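PDB 4MDY: periplasmic binding protein, which probably captures an iron complex outside the cell membrane and delivers it to an ABC transporter for uptake. Local coordinates for residues G187-T192 with A213-D218; K176-G181 with S222-A227; D228-T233 with D258-T263. All coordinates share one frame; numbering follows the deposited sequence.

Contact 1 of 3, residues G187-T192 with A213-D218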
loop_
_atom_site.group_PDB
_atom_site.type_symbol
_atom_site.label_atom_id
_atom_site.label_comp_id
_atom_site.label_asym_id
_atom_site.label_seq_id
_atom_site.Cartn_x
_atom_site.Cartn_y
_atom_site.Cartn_z
ATOM N N GLY A 187 10.012 -9.049 -20.682
ATOM C CA GLY A 187 9.368 -10.305 -21.075
ATOM C C GLY A 187 8.966 -11.247 -19.937
ATOM O O GLY A 187 8.340 -12.277 -20.184
ATOM N N GLY A 188 9.329 -10.907 -18.703
ATOM C CA GLY A 188 9.002 -11.725 -17.536
ATOM C C GLY A 188 7.822 -11.172 -16.757
ATOM O O GLY A 188 7.388 -10.028 -16.959
ATOM N N VAL A 189 7.300 -11.998 -15.862
ATOM C CA VAL A 189 6.169 -11.629 -15.025
ATOM C C VAL A 189 6.667 -11.168 -13.664
ATOM O O VAL A 189 7.531 -11.811 -13.054
ATOM C CB VAL A 189 5.200 -12.816 -14.837
ATOM C CG1 VAL A 189 4.171 -12.517 -13.757
ATOM C CG2 VAL A 189 4.520 -13.157 -16.156
ATOM N N GLN A 190 6.107 -10.059 -13.197
ATOM C CA GLN A 190 6.393 -9.541 -11.867
ATOM C C GLN A 190 5.372 -10.090 -10.878
ATOM O O GLN A 190 4.183 -10.153 -11.177
ATOM C CB GLN A 190 6.368 -8.023 -11.897
ATOM C CG GLN A 190 7.334 -7.479 -12.935
ATOM C CD GLN A 190 7.445 -5.976 -12.908
ATOM O OE1 GLN A 190 6.634 -5.275 -13.517
ATOM N NE2 GLN A 190 8.460 -5.470 -12.223
ATOM N N ALA A 191 5.839 -10.494 -9.703
ATOM C CA ALA A 191 4.956 -11.070 -8.686
ATOM C C ALA A 191 5.268 -10.535 -7.293
ATOM O O ALA A 191 6.365 -10.047 -7.026
ATOM C CB ALA A 191 5.054 -12.583 -8.695
ATOM N N THR A 192 4.279 -10.624 -6.417
ATOM C CA THR A 192 4.451 -10.278 -5.023
ATOM C C THR A 192 4.681 -11.573 -4.233
ATOM O O THR A 192 3.767 -12.388 -4.086
ATOM C CB THR A 192 3.230 -9.512 -4.489
ATOM O OG1 THR A 192 3.088 -8.276 -5.207
ATOM C CG2 THR A 192 3.394 -9.213 -3.007
ATOM N N ALA A 213 9.983 -12.787 -7.031
ATOM C CA ALA A 213 9.527 -11.435 -7.345
ATOM C C ALA A 213 9.447 -11.206 -8.854
ATOM O O ALA A 213 8.666 -10.374 -9.329
ATOM C CB ALA A 213 10.453 -10.411 -6.711
ATOM N N LEU A 214 10.272 -11.943 -9.588
ATOM C CA LEU A 214 10.298 -11.897 -11.033
ATOM C C LEU A 214 10.396 -13.319 -11.563
ATOM O O LEU A 214 11.299 -14.076 -11.202
ATOM C CB LEU A 214 11.488 -11.071 -11.510
ATOM C CG LEU A 214 11.621 -10.823 -13.016
ATOM C CD1 LEU A 214 10.516 -9.909 -13.518
ATOM C CD2 LEU A 214 12.985 -10.234 -13.316
ATOM N N ILE A 215 9.447 -13.667 -12.420
ATOM C CA ILE A 215 9.405 -14.961 -13.067
ATOM C C ILE A 215 9.959 -14.786 -14.483
ATOM O O ILE A 215 9.340 -14.119 -15.314
ATOM C CB ILE A 215 7.963 -15.483 -13.122
ATOM C CG1 ILE A 215 7.383 -15.559 -11.704
ATOM C CG2 ILE A 215 7.899 -16.841 -13.804
ATOM C CD1 ILE A 215 5.872 -15.559 -11.669
ATOM N N PRO A 216 11.136 -15.373 -14.761
ATOM C CA PRO A 216 11.701 -15.206 -16.096
ATOM C C PRO A 216 10.791 -15.780 -17.183
ATOM O O PRO A 216 9.995 -16.675 -16.918
ATOM C CB PRO A 216 13.031 -15.956 -16.023
ATOM C CG PRO A 216 12.916 -16.870 -14.852
ATOM C CD PRO A 216 11.982 -16.214 -13.891
ATOM N N ARG A 217 10.911 -15.249 -18.395
ATOM C CA ARG A 217 10.002 -15.604 -19.484
ATOM C C ARG A 217 9.897 -17.116 -19.724
ATOM O O ARG A 217 8.814 -17.634 -19.983
ATOM C CB ARG A 217 10.435 -14.909 -20.775
ATOM C CG ARG A 217 9.353 -14.894 -21.833
ATOM C CD ARG A 217 9.643 -13.883 -22.932
ATOM N NE ARG A 217 8.616 -13.962 -23.964
ATOM C CZ ARG A 217 7.381 -13.484 -23.843
ATOM N NH1 ARG A 217 6.994 -12.864 -22.728
ATOM N NH2 ARG A 217 6.518 -13.628 -24.847
ATOM N N ASP A 218 11.020 -17.818 -19.629
ATOM C CA ASP A 218 11.028 -19.259 -19.865
ATOM C C ASP A 218 10.344 -20.085 -18.745
ATOM O O ASP A 218 10.103 -21.281 -18.927
ATOM C CB ASP A 218 12.454 -19.757 -20.144
ATOM C CG ASP A 218 13.364 -19.652 -18.944
ATOM O OD1 ASP A 218 13.249 -18.675 -18.181
ATOM O OD2 ASP A 218 14.208 -20.546 -18.773
#
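V189 and I215 face each other as the hydrogen-bonded pair of a short two-stranded antiparallel sheet in the C-terminal half of this periplasmic binding protein. I215 N gives its hydrogen to V189 O over 2.7 Å in a nearly straight bond, and V189 N returns one to I215 O at 3.0 Å. Two residues further on, A191 N reaches A213 O at 2.9 Å, but it comes from above the carbonyl plane and misses the lone pairs. Between them Q190 and L214 form the non-hydrogen-bonded pair, where L214 CD1 lies 4.0 Å from Q190 CG. On the other face V189 and I215 run side by side. The CG1 branch of V189, opposite its own backbone N (chi1 169°), meets I215 CD1 at 4.1 Å, and A191 CB borders the same methyl.

This apolar face looks inward: L180 of strand 176-181 touches V189 and A191, while I220, V223 and L224 of helix 220-224 close over V189 and I215. At the far end G188 brings its CA to 3.3 Å from I215 O. Beyond it R217, extended from CG to NE, runs its CB, CG and CD alongside the G187 carbonyl oxygen. Its NH1 serves two partners, a salt bridge to D246 and G187 O at 2.9 Å, the latter met in the carbonyl plane, on a lone pair, with that oxygen lying in the guanidinium plane.

Contact 2 of 3, residues K176-G181 with S222-A227; sequences KALLLG and SVLDGA
L180 and L224 reach toward each other tip to tip, L180 CD1 meeting L224 CD2 at 3.9 Å. L180 rises from strand 176-181, its CG opposite its own carbonyl carbon (chi1 -54°); the first bond of the L224 side chain does not aim at the strand, but the end of that side chain comes nearer. Two residues earlier on the same face of the strand, L178 makes the broader approach. Its CD1 methyl enters the angle between the last turn of the helix and the chain leaving it, 3.9 Å from A227 CB, 4.1 Å from L224 CA and 4.2 Å from L224 CG. The same methyl also lies near the carbonyl oxygen of V223. A227 CB sits between L178 CD1 and K176 O, 3.7 Å from the latter.

Helix 220-224 and the type I turn from L224 to A227 lead directly into strand 229-233, which runs parallel to 176-181 beside it in the sheet; the contact thus packs the end of a helix onto the strand next to the one it feeds, a layered alpha/beta arrangement. No hydrogen bond joins the two segments directly. A227 N bonds to L224 O, closing the turn, and just before it G226 N bonds to V223 O. L209 and V211 touch L178 from the loop after strand 207-208, and I215 of the small antiparallel sheet packs on V223 and L224.

At the start of the strand K176 sets out toward the turn, and its extended chain then leads away. CD passes 3.7 Å from G226 O, and a water donates to that oxygen at 2.7 Å while taking a weak hydrogen bond from K176 NZ at 3.5 Å.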
loop_
_atom_site.group_PDB
_atom_site.type_symbol
_atom_site.label_atom_id
_atom_site.label_comp_id
_atom_site.label_asym_id
_atom_site.label_seq_id
_atom_site.Cartn_x
_atom_site.Cartn_y
_atom_site.Cartn_z
ATOM N N LYS A 176 -5.530 -21.557 -4.979
ATOM C CA LYS A 176 -4.189 -21.004 -5.076
ATOM C C LYS A 176 -4.180 -19.727 -5.900
ATOM O O LYS A 176 -4.672 -19.694 -7.024
ATOM C CB LYS A 176 -3.243 -22.053 -5.656
ATOM C CG LYS A 176 -3.220 -23.315 -4.799
ATOM C CD LYS A 176 -2.461 -24.448 -5.446
ATOM C CE LYS A 176 -2.567 -25.710 -4.603
ATOM N NZ LYS A 176 -1.753 -26.811 -5.183
ATOM N N ALA A 177 -3.626 -18.674 -5.310
ATOM C CA ALA A 177 -3.665 -17.332 -5.878
ATOM C C ALA A 177 -2.254 -16.810 -6.068
ATOM O O ALA A 177 -1.359 -17.095 -5.260
ATOM C CB ALA A 177 -4.442 -16.396 -4.966
ATOM N N LEU A 178 -2.069 -16.064 -7.156
ATOM C CA LEU A 178 -0.870 -15.270 -7.386
ATOM C C LEU A 178 -1.284 -13.825 -7.620
ATOM O O LEU A 178 -2.309 -13.553 -8.257
ATOM C CB LEU A 178 -0.081 -15.783 -8.595
ATOM C CG LEU A 178 0.669 -17.113 -8.458
ATOM C CD1 LEU A 178 1.148 -17.589 -9.821
ATOM C CD2 LEU A 178 1.846 -16.988 -7.503
ATOM N N LEU A 179 -0.477 -12.911 -7.088
ATOM C CA LEU A 179 -0.678 -11.489 -7.238
ATOM C C LEU A 179 0.440 -10.935 -8.113
ATOM O O LEU A 179 1.605 -10.888 -7.701
ATOM C CB LEU A 179 -0.674 -10.809 -5.872
ATOM C CG LEU A 179 -0.881 -9.297 -5.888
ATOM C CD1 LEU A 179 -2.255 -8.967 -6.458
ATOM C CD2 LEU A 179 -0.719 -8.719 -4.491
ATOM N N LEU A 180 0.064 -10.496 -9.311
ATOM C CA LEU A 180 1.010 -10.196 -10.374
ATOM C C LEU A 180 0.953 -8.734 -10.775
ATOM O O LEU A 180 -0.081 -8.090 -10.646
ATOM C CB LEU A 180 0.710 -11.072 -11.598
ATOM C CG LEU A 180 0.647 -12.589 -11.340
ATOM C CD1 LEU A 180 0.320 -13.340 -12.617
ATOM C CD2 LEU A 180 1.953 -13.096 -10.745
ATOM N N GLY A 181 2.073 -8.223 -11.271
ATOM C CA GLY A 181 2.147 -6.856 -11.762
ATOM C C GLY A 181 1.374 -6.713 -13.060
ATOM O O GLY A 181 1.199 -7.680 -13.802
ATOM N N SER A 222 5.389 -22.727 -16.308
ATOM C CA SER A 222 5.757 -23.599 -15.198
ATOM C C SER A 222 5.216 -23.085 -13.848
ATOM O O SER A 222 4.721 -23.860 -13.038
ATOM C CB SER A 222 7.289 -23.737 -15.162
ATOM O OG SER A 222 7.742 -24.324 -13.965
ATOM N N VAL A 223 5.294 -21.777 -13.621
ATOM C CA VAL A 223 4.870 -21.196 -12.347
ATOM C C VAL A 223 3.389 -20.830 -12.298
ATOM O O VAL A 223 2.694 -21.163 -11.321
ATOM C CB VAL A 223 5.704 -19.952 -12.006
ATOM C CG1 VAL A 223 5.258 -19.359 -10.673
ATOM C CG2 VAL A 223 7.179 -20.312 -11.964
ATOM N N LEU A 224 2.917 -20.141 -13.336
ATOM C CA LEU A 224 1.560 -19.590 -13.352
ATOM C C LEU A 224 0.476 -20.652 -13.528
ATOM O O LEU A 224 -0.632 -20.487 -13.023
ATOM C CB LEU A 224 1.405 -18.483 -14.414
ATOM C CG LEU A 224 1.799 -17.068 -13.972
ATOM C CD1 LEU A 224 3.227 -17.012 -13.480
ATOM C CD2 LEU A 224 1.581 -16.051 -15.088
ATOM N N ASP A 225 0.786 -21.747 -14.218
ATOM C CA ASP A 225 -0.207 -22.812 -14.379
ATOM C C ASP A 225 -0.423 -23.586 -13.077
ATOM O O ASP A 225 -1.304 -24.435 -13.008
ATOM C CB ASP A 225 0.150 -23.749 -15.539
ATOM C CG ASP A 225 -0.072 -23.106 -16.911
ATOM O OD1 ASP A 225 -0.899 -22.173 -17.026
ATOM O OD2 ASP A 225 0.577 -23.552 -17.882
ATOM N N GLY A 226 0.369 -23.284 -12.048
ATOM C CA GLY A 226 0.152 -23.847 -10.711
ATOM C C GLY A 226 -0.948 -23.173 -9.895
ATOM O O GLY A 226 -1.300 -23.661 -8.818
ATOM N N ALA A 227 -1.489 -22.059 -10.396
ATOM C CA ALA A 227 -2.478 -21.264 -9.659
ATOM C C ALA A 227 -3.894 -21.466 -10.189
ATOM O O ALA A 227 -4.096 -21.759 -11.374
ATOM C CB ALA A 227 -2.111 -19.787 -9.706
HETATM O O HOH W 1 0.265 -25.485 -7.656
#

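Contact 3 of 3, residues D228-T233 with D258-T263; sequences DVLIWT and DRNIFT
Strands 229-233 and 260-262 lie side by side at one edge of the four-stranded parallel sheet of the C-terminal half, their directions 19° apart. Four backbone bonds join them: L230 N to R259 O, I261 N to L230 O at 2.8 Å, W232 N to I261 O at 2.8 Å, and T263 N to W232 O.

On the face carrying L230, W232, N260 and F262, the indole NE1 of W232 donates to N260 OD1 at 2.9 Å. The oxygen lies at the edge of the indole, but the donor stands well above the amide plane, the two planes being 74° apart. N260 ND2 is held in turn by T255 OG1, fixing the amide's rotation. F262 lies alongside W232, its CE1 under one indole face, 3.6 Å from CD1; the rings are near parallel, slid apart with little overlap. On the opposite face V229 CG2 presses on I261 CD1 at 3.6 Å.

T263 OG1, just past strand 260-262, bonds to T234 O, and T233 OG1 bonds to L180 O of the neighbouring strand. L243 of helix 237-244 touches W232 and F262, A254 of helix 253-256 touches L230 and N260, and helix 279-294 packs against V229 and I261 on the other side.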
loop_
_atom_site.group_PDB
_atom_site.type_symbol
_atom_site.label_atom_id
_atom_site.label_comp_id
_atom_site.label_asym_id
_atom_site.label_seq_id
_atom_site.Cartn_x
_atom_site.Cartn_y
_atom_site.Cartn_z
ATOM N N ASP A 228 -4.863 -21.315 -9.289
ATOM C CA ASP A 228 -6.285 -21.363 -9.625
ATOM C C ASP A 228 -6.822 -20.002 -10.091
ATOM O O ASP A 228 -7.802 -19.938 -10.828
ATOM C CB ASP A 228 -7.083 -21.838 -8.415
ATOM C CG ASP A 228 -6.727 -23.255 -8.014
ATOM O OD1 ASP A 228 -6.733 -24.137 -8.905
ATOM O OD2 ASP A 228 -6.425 -23.488 -6.822
ATOM N N VAL A 229 -6.185 -18.924 -9.643
ATOM C CA VAL A 229 -6.560 -17.573 -10.031
ATOM C C VAL A 229 -5.310 -16.693 -10.076
ATOM O O VAL A 229 -4.450 -16.784 -9.199
ATOM C CB VAL A 229 -7.628 -16.976 -9.070
ATOM C CG1 VAL A 229 -7.139 -16.956 -7.626
ATOM C CG2 VAL A 229 -8.044 -15.574 -9.500
ATOM N N LEU A 230 -5.205 -15.874 -11.121
ATOM C CA LEU A 230 -4.135 -14.886 -11.241
ATOM C C LEU A 230 -4.754 -13.506 -11.143
ATOM O O LEU A 230 -5.708 -13.193 -11.853
ATOM C CB LEU A 230 -3.400 -15.007 -12.580
ATOM C CG LEU A 230 -2.857 -16.379 -12.960
ATOM C CD1 LEU A 230 -2.165 -16.284 -14.310
ATOM C CD2 LEU A 230 -1.905 -16.915 -11.904
ATOM N N ILE A 231 -4.199 -12.686 -10.259
ATOM C CA ILE A 231 -4.654 -11.323 -10.062
ATOM C C ILE A 231 -3.582 -10.419 -10.636
ATOM O O ILE A 231 -2.516 -10.276 -10.060
ATOM C CB ILE A 231 -4.885 -11.026 -8.561
ATOM C CG1 ILE A 231 -5.829 -12.071 -7.953
ATOM C CG2 ILE A 231 -5.441 -9.624 -8.370
ATOM C CD1 ILE A 231 -5.840 -12.091 -6.441
ATOM N N TRP A 232 -3.857 -9.847 -11.801
ATOM C CA TRP A 232 -2.919 -8.935 -12.443
ATOM C C TRP A 232 -3.316 -7.511 -12.077
ATOM O O TRP A 232 -4.455 -7.099 -12.316
ATOM C CB TRP A 232 -2.973 -9.083 -13.954
ATOM C CG TRP A 232 -2.747 -10.464 -14.477
ATOM C CD1 TRP A 232 -3.669 -11.475 -14.566
ATOM C CD2 TRP A 232 -1.530 -10.983 -15.017
ATOM N NE1 TRP A 232 -3.095 -12.590 -15.125
ATOM C CE2 TRP A 232 -1.781 -12.319 -15.408
ATOM C CE3 TRP A 232 -0.245 -10.455 -15.203
ATOM C CZ2 TRP A 232 -0.802 -13.125 -15.988
ATOM C CZ3 TRP A 232 0.727 -11.254 -15.786
ATOM C CH2 TRP A 232 0.442 -12.579 -16.172
ATOM N N THR A 233 -2.383 -6.749 -11.515
ATOM C CA THR A 233 -2.700 -5.407 -11.039
ATOM C C THR A 233 -2.564 -4.391 -12.174
ATOM O O THR A 233 -1.767 -3.448 -12.116
ATOM C CB THR A 233 -1.862 -5.020 -9.808
ATOM O OG1 THR A 233 -0.466 -5.101 -10.116
ATOM C CG2 THR A 233 -2.201 -5.962 -8.639
ATOM N N ASP A 258 -10.371 -18.647 -18.277
ATOM C CA ASP A 258 -10.933 -17.375 -17.805
ATOM C C ASP A 258 -10.779 -17.210 -16.286
ATOM O O ASP A 258 -11.737 -16.866 -15.594
ATOM C CB ASP A 258 -12.412 -17.282 -18.194
ATOM C CG ASP A 258 -12.979 -15.874 -18.051
ATOM O OD1 ASP A 258 -12.289 -14.894 -18.401
ATOM O OD2 ASP A 258 -14.139 -15.753 -17.606
ATOM N N ARG A 259 -9.567 -17.451 -15.789
ATOM C CA ARG A 259 -9.243 -17.332 -14.354
ATOM C C ARG A 259 -8.263 -16.183 -14.080
ATOM O O ARG A 259 -7.644 -16.123 -13.009
ATOM C CB ARG A 259 -8.685 -18.649 -13.802
ATOM C CG ARG A 259 -9.528 -19.879 -14.119
ATOM C CD ARG A 259 -10.904 -19.866 -13.456
ATOM N NE ARG A 259 -11.962 -20.278 -14.392
ATOM C CZ ARG A 259 -12.625 -21.439 -14.385
ATOM N NH1 ARG A 259 -13.548 -21.659 -15.316
ATOM N NH2 ARG A 259 -12.388 -22.379 -13.470
ATOM N N ASN A 260 -8.131 -15.280 -15.053
ATOM C CA ASN A 260 -7.417 -14.029 -14.862
ATOM C C ASN A 260 -8.355 -12.981 -14.299
ATOM O O ASN A 260 -9.490 -12.845 -14.764
ATOM C CB ASN A 260 -6.862 -13.493 -16.178
ATOM C CG ASN A 260 -5.725 -14.333 -16.729
ATOM O OD1 ASN A 260 -4.819 -14.748 -16.005
ATOM N ND2 ASN A 260 -5.751 -14.552 -18.032
ATOM N N ILE A 261 -7.877 -12.256 -13.297
ATOM C CA ILE A 261 -8.497 -11.029 -12.861
ATOM C C ILE A 261 -7.588 -9.875 -13.278
ATOM O O ILE A 261 -6.423 -9.816 -12.882
ATOM C CB ILE A 261 -8.708 -11.007 -11.335
ATOM C CG1 ILE A 261 -9.674 -12.123 -10.922
ATOM C CG2 ILE A 261 -9.255 -9.657 -10.898
ATOM C CD1 ILE A 261 -9.747 -12.384 -9.438
ATOM N N PHE A 262 -8.123 -8.969 -14.088
ATOM C CA PHE A 262 -7.415 -7.756 -14.456
ATOM C C PHE A 262 -8.076 -6.614 -13.689
ATOM O O PHE A 262 -9.215 -6.237 -13.967
ATOM C CB PHE A 262 -7.454 -7.521 -15.970
ATOM C CG PHE A 262 -6.857 -8.652 -16.775
ATOM C CD1 PHE A 262 -5.481 -8.844 -16.819
ATOM C CD2 PHE A 262 -7.671 -9.533 -17.474
ATOM C CE1 PHE A 262 -4.925 -9.882 -17.557
ATOM C CE2 PHE A 262 -7.122 -10.571 -18.205
ATOM C CZ PHE A 262 -5.749 -10.744 -18.252
ATOM N N THR A 263 -7.360 -6.086 -12.700
ATOM C CA THR A 263 -7.917 -5.083 -11.812
ATOM C C THR A 263 -8.216 -3.793 -12.562
ATOM O O THR A 263 -7.574 -3.471 -13.567
ATOM C CB THR A 263 -6.960 -4.743 -10.656
ATOM O OG1 THR A 263 -5.732 -4.224 -11.188
ATOM C CG2 THR A 263 -6.685 -5.979 -9.796
#

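From the N terminus, strand 176-181 opens contact 2, which closes 41 residues later at 222-227. Contact 1 falls wholly within that loop: 187-192 turns back from strand 176-181, and the segment 213-218 leads into helix 220-224. Contact 3 follows in series, starting at D228 and closing at 258-263 after helices 237-244, 247-250 and 253-256; no contact crosses another. Strand 176-181 joins all three, exchanging backbone bonds with 187-192, as from G181 N to Q190 O, and with 228-233, as from L180 N to I231 O. The small antiparallel sheet also meets the parallel sheet, V189 CG2 lying 4.1 Å from W232 CH2, and helix 220-224, I215 CD1 lying 3.5 Å from L224 CD1.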